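Local atomic coordinates of 450aa long hypothetical fmu protein (Pyrococcus horikoshii, PDB entry 2YXL), a protein that probably transfers a methyl group from S-adenosylmethionine to the C5 position of cytosine in RNA. Residues 8-13 against 51-56; 251-256 against 274-279; 284-289 against 311-316. All coordinates share one frame; numbering follows the deposited sequence.

Contact 1 (8-13 against 51-56)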
loop_
_atom_site.group_PDB
_atom_site.type_symbol
_atom_site.label_atom_id
_atom_site.label_comp_id
_atom_site.label_asym_id
_atom_site.label_seq_id
_atom_site.Cartn_x
_atom_site.Cartn_y
_atom_site.Cartn_z
ATOM N N LEU A 8 11.502 21.828 -16.704
ATOM C CA LEU A 8 11.603 21.315 -15.342
ATOM C C LEU A 8 12.935 21.710 -14.700
ATOM O O LEU A 8 13.995 21.221 -15.102
ATOM C CB LEU A 8 11.444 19.790 -15.344
ATOM C CG LEU A 8 11.508 19.013 -14.024
ATOM C CD1 LEU A 8 10.177 19.068 -13.299
ATOM C CD2 LEU A 8 11.903 17.570 -14.282
ATOM N N SER A 9 12.868 22.596 -13.706
ATOM C CA SER A 9 14.050 23.015 -12.951
ATOM C C SER A 9 14.024 22.469 -11.521
ATOM O O SER A 9 13.172 22.852 -10.716
ATOM C CB SER A 9 14.175 24.541 -12.939
ATOM O OG SER A 9 13.047 25.136 -12.322
ATOM N N ILE A 10 14.960 21.569 -11.218
ATOM C CA ILE A 10 15.077 20.986 -9.882
ATOM C C ILE A 10 16.355 21.494 -9.207
ATOM O O ILE A 10 17.446 21.347 -9.760
ATOM C CB ILE A 10 15.060 19.423 -9.920
ATOM C CG1 ILE A 10 13.869 18.911 -10.740
ATOM C CG2 ILE A 10 15.017 18.839 -8.502
ATOM C CD1 ILE A 10 13.914 17.426 -11.060
ATOM N N PRO A 11 16.218 22.111 -8.014
ATOM C CA PRO A 11 17.359 22.580 -7.219
ATOM C C PRO A 11 18.199 21.417 -6.659
ATOM O O PRO A 11 17.710 20.288 -6.605
ATOM C CB PRO A 11 16.691 23.362 -6.082
ATOM C CG PRO A 11 15.340 22.760 -5.955
ATOM C CD PRO A 11 14.934 22.410 -7.353
ATOM N N PRO A 12 19.456 21.691 -6.244
ATOM C CA PRO A 12 20.364 20.647 -5.746
ATOM C C PRO A 12 19.784 19.793 -4.620
ATOM O O PRO A 12 19.938 18.568 -4.640
ATOM C CB PRO A 12 21.573 21.444 -5.241
ATOM C CG PRO A 12 21.551 22.694 -6.036
ATOM C CD PRO A 12 20.101 23.020 -6.229
ATOM N N LYS A 13 19.114 20.429 -3.657
ATOM C CA LYS A 13 18.485 19.707 -2.547
ATOM C C LYS A 13 17.349 18.805 -3.031
ATOM O O LYS A 13 17.065 17.772 -2.421
ATOM C CB LYS A 13 17.997 20.669 -1.453
ATOM C CG LYS A 13 16.803 21.546 -1.826
ATOM C CD LYS A 13 16.309 22.337 -0.626
ATOM C CE LYS A 13 15.141 23.241 -0.992
ATOM N NZ LYS A 13 14.834 24.224 0.088
ATOM N N ARG A 51 5.414 18.723 -4.676
ATOM C CA ARG A 51 4.518 18.170 -5.691
ATOM C C ARG A 51 5.294 17.541 -6.853
ATOM O O ARG A 51 5.069 16.376 -7.195
ATOM C CB ARG A 51 3.565 19.259 -6.200
ATOM C CG ARG A 51 2.465 18.765 -7.125
ATOM C CD ARG A 51 1.479 19.872 -7.472
ATOM N NE ARG A 51 0.673 20.290 -6.325
ATOM C CZ ARG A 51 0.765 21.473 -5.722
ATOM N NH1 ARG A 51 1.628 22.389 -6.151
ATOM N NH2 ARG A 51 -0.017 21.749 -4.686
ATOM N N VAL A 52 6.205 18.313 -7.442
ATOM C CA VAL A 52 7.021 17.867 -8.573
ATOM C C VAL A 52 7.838 16.604 -8.244
ATOM O O VAL A 52 7.847 15.643 -9.017
ATOM C CB VAL A 52 7.938 19.019 -9.083
ATOM C CG1 VAL A 52 9.080 18.495 -9.937
ATOM C CG2 VAL A 52 7.122 20.038 -9.863
ATOM N N LEU A 53 8.501 16.608 -7.091
ATOM C CA LEU A 53 9.318 15.478 -6.673
ATOM C C LEU A 53 8.483 14.252 -6.311
ATOM O O LEU A 53 8.912 13.123 -6.546
ATOM C CB LEU A 53 10.238 15.865 -5.513
ATOM C CG LEU A 53 11.311 16.936 -5.743
ATOM C CD1 LEU A 53 12.185 17.051 -4.510
ATOM C CD2 LEU A 53 12.165 16.660 -6.977
ATOM N N THR A 54 7.294 14.483 -5.751
ATOM C CA THR A 54 6.339 13.412 -5.446
ATOM C C THR A 54 5.840 12.757 -6.734
ATOM O O THR A 54 5.757 11.530 -6.825
ATOM C CB THR A 54 5.148 13.936 -4.603
ATOM O OG1 THR A 54 5.629 14.383 -3.331
ATOM C CG2 THR A 54 4.095 12.853 -4.377
ATOM N N MET A 55 5.518 13.585 -7.725
ATOM C CA MET A 55 5.108 13.110 -9.043
ATOM C C MET A 55 6.200 12.237 -9.679
ATOM O O MET A 55 5.906 11.164 -10.208
ATOM C CB MET A 55 4.737 14.302 -9.940
ATOM C CG MET A 55 4.312 13.948 -11.365
ATOM S SD MET A 55 5.711 13.692 -12.485
ATOM C CE MET A 55 6.302 15.374 -12.719
ATOM N N ILE A 56 7.449 12.698 -9.614
ATOM C CA ILE A 56 8.590 11.943 -10.145
ATOM C C ILE A 56 8.782 10.628 -9.378
ATOM O O ILE A 56 9.003 9.574 -9.984
ATOM C CB ILE A 56 9.893 12.794 -10.147
ATOM C CG1 ILE A 56 9.766 13.961 -11.140
ATOM C CG2 ILE A 56 11.121 11.930 -10.482
ATOM C CD1 ILE A 56 10.909 14.963 -11.090
#
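Leu8 and Val52 run past each other in opposite directions, and their methyl groups meet where they pass, with Leu8 CD1 3.6 Å from Val52 CG1. Two residues further on, Ile10 uses both of its branches. Its longer arm ends opposite the arm of Ile56, the two CD1 methyls meeting tip to tip, Ile10 CD1 to Ile56 CD1 3.9 Å. The short branch of Ile10 lies across the end of Leu53 instead, Ile10 CG2 coming within 3.9 Å of Leu53 CD2. This division follows from the Ile10 torsion, which sets CG1 anti to the carbonyl carbon (chi1 -50°) and leaves CG2 anti to the backbone nitrogen. Leu8 also approaches Ile56, though less closely, Leu8 CD2 lying 4.2 Å from Ile56 CD1. The contact is thus wholly apolar: alternate residues of an extended N-terminal loop segment, Leu8 and Ile10, rest on one side of a helical turn formed by Val52, Leu53 and Ile56. The backbone of Leu8 is tied to Ser103, and Thr106 OG1 bonds to both Leu8 O and Ile10 N. Pro11 occupies the N-cap position of helix 12-24, whose Ala17 and Ile18 touch Leu53, while Phe39 of helix 32-41 packs against the same leucine on helix 47-75.

Contact 2 (251-256 against 274-279)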
loop_
_atom_site.group_PDB
_atom_site.type_symbol
_atom_site.label_atom_id
_atom_site.label_comp_id
_atom_site.label_asym_id
_atom_site.label_seq_id
_atom_site.Cartn_x
_atom_site.Cartn_y
_atom_site.Cartn_z
ATOM N N ALA A 251 -14.407 -3.287 5.681
ATOM C CA ALA A 251 -14.136 -4.585 6.306
ATOM C C ALA A 251 -14.651 -4.669 7.742
ATOM O O ALA A 251 -15.478 -5.529 8.051
ATOM C CB ALA A 251 -12.644 -4.911 6.246
ATOM N N SER A 252 -14.187 -3.765 8.606
ATOM C CA SER A 252 -14.605 -3.748 10.011
ATOM C C SER A 252 -16.108 -3.545 10.184
ATOM O O SER A 252 -16.715 -4.146 11.069
ATOM C CB SER A 252 -13.842 -2.686 10.802
ATOM O OG SER A 252 -12.474 -3.030 10.931
ATOM N N ILE A 253 -16.702 -2.701 9.341
ATOM C CA ILE A 253 -18.141 -2.429 9.405
ATOM C C ILE A 253 -18.949 -3.678 9.038
ATOM O O ILE A 253 -19.975 -3.961 9.654
ATOM C CB ILE A 253 -18.541 -1.202 8.527
ATOM C CG1 ILE A 253 -17.947 0.082 9.112
ATOM C CG2 ILE A 253 -20.068 -1.062 8.415
ATOM C CD1 ILE A 253 -17.739 1.201 8.100
ATOM N N VAL A 254 -18.465 -4.423 8.046
ATOM C CA VAL A 254 -19.113 -5.657 7.593
ATOM C C VAL A 254 -19.122 -6.748 8.678
ATOM O O VAL A 254 -20.169 -7.344 8.945
ATOM C CB VAL A 254 -18.485 -6.170 6.264
ATOM C CG1 VAL A 254 -18.836 -7.638 5.999
ATOM C CG2 VAL A 254 -18.936 -5.293 5.101
ATOM N N LEU A 255 -17.965 -6.985 9.301
ATOM C CA LEU A 255 -17.838 -7.939 10.406
ATOM C C LEU A 255 -18.808 -7.576 11.531
ATOM O O LEU A 255 -19.403 -8.459 12.173
ATOM C CB LEU A 255 -16.404 -7.951 10.950
ATOM C CG LEU A 255 -15.725 -9.252 11.420
ATOM C CD1 LEU A 255 -14.733 -8.951 12.541
ATOM C CD2 LEU A 255 -16.681 -10.364 11.857
ATOM N N ASP A 256 -18.943 -6.268 11.758
ATOM C CA ASP A 256 -19.927 -5.694 12.678
ATOM C C ASP A 256 -19.742 -6.132 14.141
ATOM O O ASP A 256 -20.612 -6.799 14.703
ATOM C CB ASP A 256 -21.352 -5.981 12.179
ATOM C CG ASP A 256 -22.406 -5.186 12.921
ATOM O OD1 ASP A 256 -23.552 -5.675 13.011
ATOM O OD2 ASP A 256 -22.092 -4.076 13.413
ATOM N N THR A 274 -7.973 -2.952 13.381
ATOM C CA THR A 274 -8.168 -3.226 14.812
ATOM C C THR A 274 -8.534 -1.966 15.599
ATOM O O THR A 274 -9.306 -2.032 16.554
ATOM C CB THR A 274 -6.971 -3.980 15.471
ATOM O OG1 THR A 274 -6.996 -3.785 16.890
ATOM C CG2 THR A 274 -5.647 -3.503 14.936
ATOM N N THR A 275 -7.998 -0.824 15.182
ATOM C CA THR A 275 -8.369 0.454 15.784
ATOM C C THR A 275 -9.794 0.874 15.380
ATOM O O THR A 275 -10.482 1.565 16.133
ATOM C CB THR A 275 -7.317 1.563 15.485
ATOM O OG1 THR A 275 -7.415 2.600 16.467
ATOM C CG2 THR A 275 -7.492 2.156 14.093
ATOM N N HIS A 276 -10.228 0.431 14.200
ATOM C CA HIS A 276 -11.587 0.663 13.709
ATOM C C HIS A 276 -12.600 -0.236 14.429
ATOM O O HIS A 276 -13.710 0.198 14.742
ATOM C CB HIS A 276 -11.636 0.436 12.194
ATOM C CG HIS A 276 -12.867 0.969 11.524
ATOM N ND1 HIS A 276 -13.700 1.898 12.113
ATOM C CD2 HIS A 276 -13.381 0.731 10.294
ATOM C CE1 HIS A 276 -14.688 2.188 11.283
ATOM N NE2 HIS A 276 -14.516 1.496 10.172
ATOM N N LEU A 277 -12.207 -1.483 14.695
ATOM C CA LEU A 277 -13.051 -2.430 15.429
ATOM C C LEU A 277 -13.393 -1.893 16.816
ATOM O O LEU A 277 -14.527 -2.032 17.280
ATOM C CB LEU A 277 -12.369 -3.799 15.549
ATOM C CG LEU A 277 -12.093 -4.654 14.304
ATOM C CD1 LEU A 277 -11.096 -5.754 14.641
ATOM C CD2 LEU A 277 -13.364 -5.255 13.715
ATOM N N ALA A 278 -12.409 -1.265 17.460
ATOM C CA ALA A 278 -12.586 -0.650 18.776
ATOM C C ALA A 278 -13.587 0.514 18.770
ATOM O O ALA A 278 -14.315 0.711 19.747
ATOM C CB ALA A 278 -11.249 -0.199 19.327
ATOM N N GLU A 279 -13.613 1.277 17.676
ATOM C CA GLU A 279 -14.580 2.364 17.495
ATOM C C GLU A 279 -16.002 1.822 17.445
ATOM O O GLU A 279 -16.903 2.365 18.082
ATOM C CB GLU A 279 -14.307 3.139 16.203
ATOM C CG GLU A 279 -13.041 3.974 16.198
ATOM C CD GLU A 279 -12.981 4.931 15.017
ATOM O OE1 GLU A 279 -13.960 5.681 14.790
ATOM O OE2 GLU A 279 -11.948 4.946 14.320
#
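Ser252 sits between two side chains of the facing helix, His276 and Leu277, and the contact is closest here. Its CB approaches the imidazole obliquely, Ser252 CB being 3.5 Å from His276 CD2, while its hydroxyl turns to the leucine, with Ser252 OG 3.7 Å from Leu277 CD2. The small serine lets the backbones come near, the CA atoms of Ser252 and Leu277 being 5.8 Å apart. Its OG is not left to apolar neighbours alone, since it makes a weak hydrogen bond to the carbonyl oxygen of Lys273, a residue predicted to bind S-adenosylmethionine; Ser252 thus probably adjoins the start of the cofactor-binding loop-helix element. On the inner side Leu255 adds a looser apolar touch, Leu255 CD1 to Leu277 CD2 4.1 Å.

The other side opens to solvent at Ile253, an exposed residue. There the His276 ring, carried with CG anti to the backbone nitrogen (chi1 -165°), meets Ile253 edge-on, His276 NE2 lying 3.8 Å from Ile253 CD1. Replacing His276 with an alanine would probably open a gap beside Ser252 CB and leave the end of Ile253 without its partner on this helix.

The short axes of 251-255 and 274-279 approach to 9.4 Å and cross at -45°. Both helices lie against the central sheet of the methyltransferase domain: Ala251 and Leu255 pack on Leu386 of strand 383-389, whereas Leu277 reaches Val263 and Asp265 of strand 262-265 and Ile287 of strand 286-290.

Contact 3 (284-289 against 311-316)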
loop_
_atom_site.group_PDB
_atom_site.type_symbol
_atom_site.label_atom_id
_atom_site.label_comp_id
_atom_site.label_asym_id
_atom_site.label_seq_id
_atom_site.Cartn_x
_atom_site.Cartn_y
_atom_site.Cartn_z
ATOM N N LYS A 284 -15.436 -0.686 24.359
ATOM C CA LYS A 284 -15.892 -1.671 25.345
ATOM C C LYS A 284 -15.771 -3.090 24.795
ATOM O O LYS A 284 -16.065 -3.341 23.622
ATOM C CB LYS A 284 -17.332 -1.389 25.785
ATOM C CG LYS A 284 -17.467 -0.220 26.750
ATOM C CD LYS A 284 -18.845 -0.170 27.386
ATOM C CE LYS A 284 -18.985 1.044 28.289
ATOM N NZ LYS A 284 -20.233 0.995 29.100
ATOM N N GLY A 285 -15.331 -4.010 25.652
ATOM C CA GLY A 285 -15.060 -5.389 25.249
ATOM C C GLY A 285 -13.577 -5.707 25.270
ATOM O O GLY A 285 -12.833 -5.168 26.092
ATOM N N LYS A 286 -13.147 -6.582 24.362
ATOM C CA LYS A 286 -11.746 -6.997 24.290
ATOM C C LYS A 286 -11.322 -7.353 22.863
ATOM O O LYS A 286 -12.050 -8.039 22.142
ATOM C CB LYS A 286 -11.497 -8.182 25.232
ATOM C CG LYS A 286 -10.040 -8.365 25.653
ATOM C CD LYS A 286 -9.907 -9.292 26.858
ATOM C CE LYS A 286 -10.305 -8.594 28.156
ATOM N NZ LYS A 286 -10.261 -9.511 29.325
ATOM N N ILE A 287 -10.147 -6.874 22.463
ATOM C CA ILE A 287 -9.566 -7.226 21.167
ATOM C C ILE A 287 -8.173 -7.829 21.341
ATOM O O ILE A 287 -7.268 -7.184 21.877
ATOM C CB ILE A 287 -9.489 -6.013 20.195
ATOM C CG1 ILE A 287 -10.872 -5.387 19.984
ATOM C CG2 ILE A 287 -8.872 -6.434 18.853
ATOM C CD1 ILE A 287 -10.841 -4.008 19.353
ATOM N N TYR A 288 -8.016 -9.070 20.889
ATOM C CA TYR A 288 -6.707 -9.711 20.833
ATOM C C TYR A 288 -6.083 -9.444 19.467
ATOM O O TYR A 288 -6.636 -9.837 18.435
ATOM C CB TYR A 288 -6.818 -11.219 21.096
ATOM C CG TYR A 288 -7.218 -11.585 22.513
ATOM C CD1 TYR A 288 -8.518 -11.994 22.807
ATOM C CD2 TYR A 288 -6.293 -11.528 23.560
ATOM C CE1 TYR A 288 -8.891 -12.334 24.106
ATOM C CE2 TYR A 288 -6.657 -11.867 24.863
ATOM C CZ TYR A 288 -7.957 -12.268 25.126
ATOM O OH TYR A 288 -8.323 -12.603 26.410
ATOM N N ALA A 289 -4.935 -8.770 19.470
ATOM C CA ALA A 289 -4.265 -8.360 18.237
ATOM C C ALA A 289 -2.929 -9.076 18.030
ATOM O O ALA A 289 -1.952 -8.809 18.733
ATOM C CB ALA A 289 -4.077 -6.846 18.219
ATOM N N ILE A 311 -9.051 -1.189 25.020
ATOM C CA ILE A 311 -9.550 -2.566 25.088
ATOM C C ILE A 311 -8.735 -3.557 24.252
ATOM O O ILE A 311 -9.140 -4.710 24.075
ATOM C CB ILE A 311 -11.042 -2.657 24.673
ATOM C CG1 ILE A 311 -11.232 -2.200 23.221
ATOM C CG2 ILE A 311 -11.919 -1.860 25.641
ATOM C CD1 ILE A 311 -12.441 -2.802 22.539
ATOM N N VAL A 312 -7.591 -3.106 23.745
ATOM C CA VAL A 312 -6.759 -3.937 22.876
ATOM C C VAL A 312 -5.584 -4.548 23.636
ATOM O O VAL A 312 -4.784 -3.836 24.248
ATOM C CB VAL A 312 -6.262 -3.152 21.628
ATOM C CG1 VAL A 312 -5.209 -3.950 20.856
ATOM C CG2 VAL A 312 -7.431 -2.805 20.717
ATOM N N LYS A 313 -5.504 -5.876 23.598
ATOM C CA LYS A 313 -4.375 -6.604 24.160
ATOM C C LYS A 313 -3.492 -7.113 23.022
ATOM O O LYS A 313 -3.860 -8.063 22.326
ATOM C CB LYS A 313 -4.847 -7.756 25.054
ATOM C CG LYS A 313 -5.538 -7.302 26.334
ATOM C CD LYS A 313 -5.851 -8.472 27.255
ATOM C CE LYS A 313 -6.549 -8.000 28.523
ATOM N NZ LYS A 313 -6.790 -9.118 29.479
ATOM N N PRO A 314 -2.329 -6.465 22.818
ATOM C CA PRO A 314 -1.422 -6.840 21.734
ATOM C C PRO A 314 -0.575 -8.072 22.066
ATOM O O PRO A 314 -0.091 -8.215 23.193
ATOM C CB PRO A 314 -0.543 -5.597 21.567
ATOM C CG PRO A 314 -0.549 -4.936 22.903
ATOM C CD PRO A 314 -1.814 -5.331 23.611
ATOM N N LEU A 315 -0.412 -8.952 21.081
ATOM C CA LEU A 315 0.337 -10.192 21.258
ATOM C C LEU A 315 1.264 -10.469 20.075
ATOM O O LEU A 315 0.815 -10.863 18.995
ATOM C CB LEU A 315 -0.619 -11.371 21.487
ATOM C CG LEU A 315 -1.316 -11.479 22.848
ATOM C CD1 LEU A 315 -2.575 -12.322 22.739
ATOM C CD2 LEU A 315 -0.378 -12.039 23.915
ATOM N N VAL A 316 2.560 -10.262 20.296
ATOM C CA VAL A 316 3.578 -10.477 19.268
ATOM C C VAL A 316 3.902 -11.970 19.156
ATOM O O VAL A 316 4.951 -12.432 19.614
ATOM C CB VAL A 316 4.868 -9.655 19.548
ATOM C CG1 VAL A 316 5.767 -9.623 18.314
ATOM C CG2 VAL A 316 4.525 -8.236 19.990
#
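Ile287 uses both backbone polar atoms toward the neighbouring strand: Ile287 N donates to Ile311 O at 2.9 Å, and Ile287 O receives Lys313 N at 2.8 Å, the latter donor nearly in line with the carbonyl bond (168° at the oxygen). Ala289 repeats the pattern. Ala289 N bonds to Lys313 O at 3.1 Å from above that carbonyl's plane, and Ala289 O accepts Leu315 N at 2.8 Å. Each thus bonds to the residues flanking its partner, Val312 or Pro314, the parallel pattern, here within the beta-alpha-beta unit of strand 286-290, helix 294-306 and strand 312-315 in the Rossmann-like methyltransferase fold. Weaker CA-H...O contacts supplement it, from Lys286 CA to Ile311 O and from Val312 CA to Ile287 O. On the other edge the backbone of Lys286 bonds with Glu261 and Val263, that of Tyr288 with Val263 and Asp265. On the face bearing Ile287 and Ala289, near helix 272-280, the Ile287 and Ile311 side chains cross, Ile287 CD1 to Ile311 CD1 3.8 Å. On the opposite face the Tyr288 and Leu315 side chains run side by side, Leu315 CD1 meeting the ring obliquely, 3.9 Å from Tyr288 CD2. A bend in Lys286 (chi3 -76°) brings its end across the extended Lys313 chain, a probably loosely defined approach of like charges.

How the contacts relate
Contacts 2 and 3 adjoin in the methyltransferase domain, their centres about 13 Å apart. Ile287 joins them: Ile287 CD1 lies 3.7 Å from Ala278 N and 3.8 Å from Thr274 O, while Val312 CG2 packs near Thr274 OG1. Both flank the cofactor site. The side chain of Ser252 is about 7 Å from the bound sinefungin and that of Leu315 about 9 Å, and Ala289 lies close to Ala268, a predicted S-adenosylmethionine-binding residue. Contact 1 belongs to the N-terminal helical region across the chain's centre, its own centre about 39 Å from that of contact 2 and 44 Å from that of contact 3, away from the cofactor site.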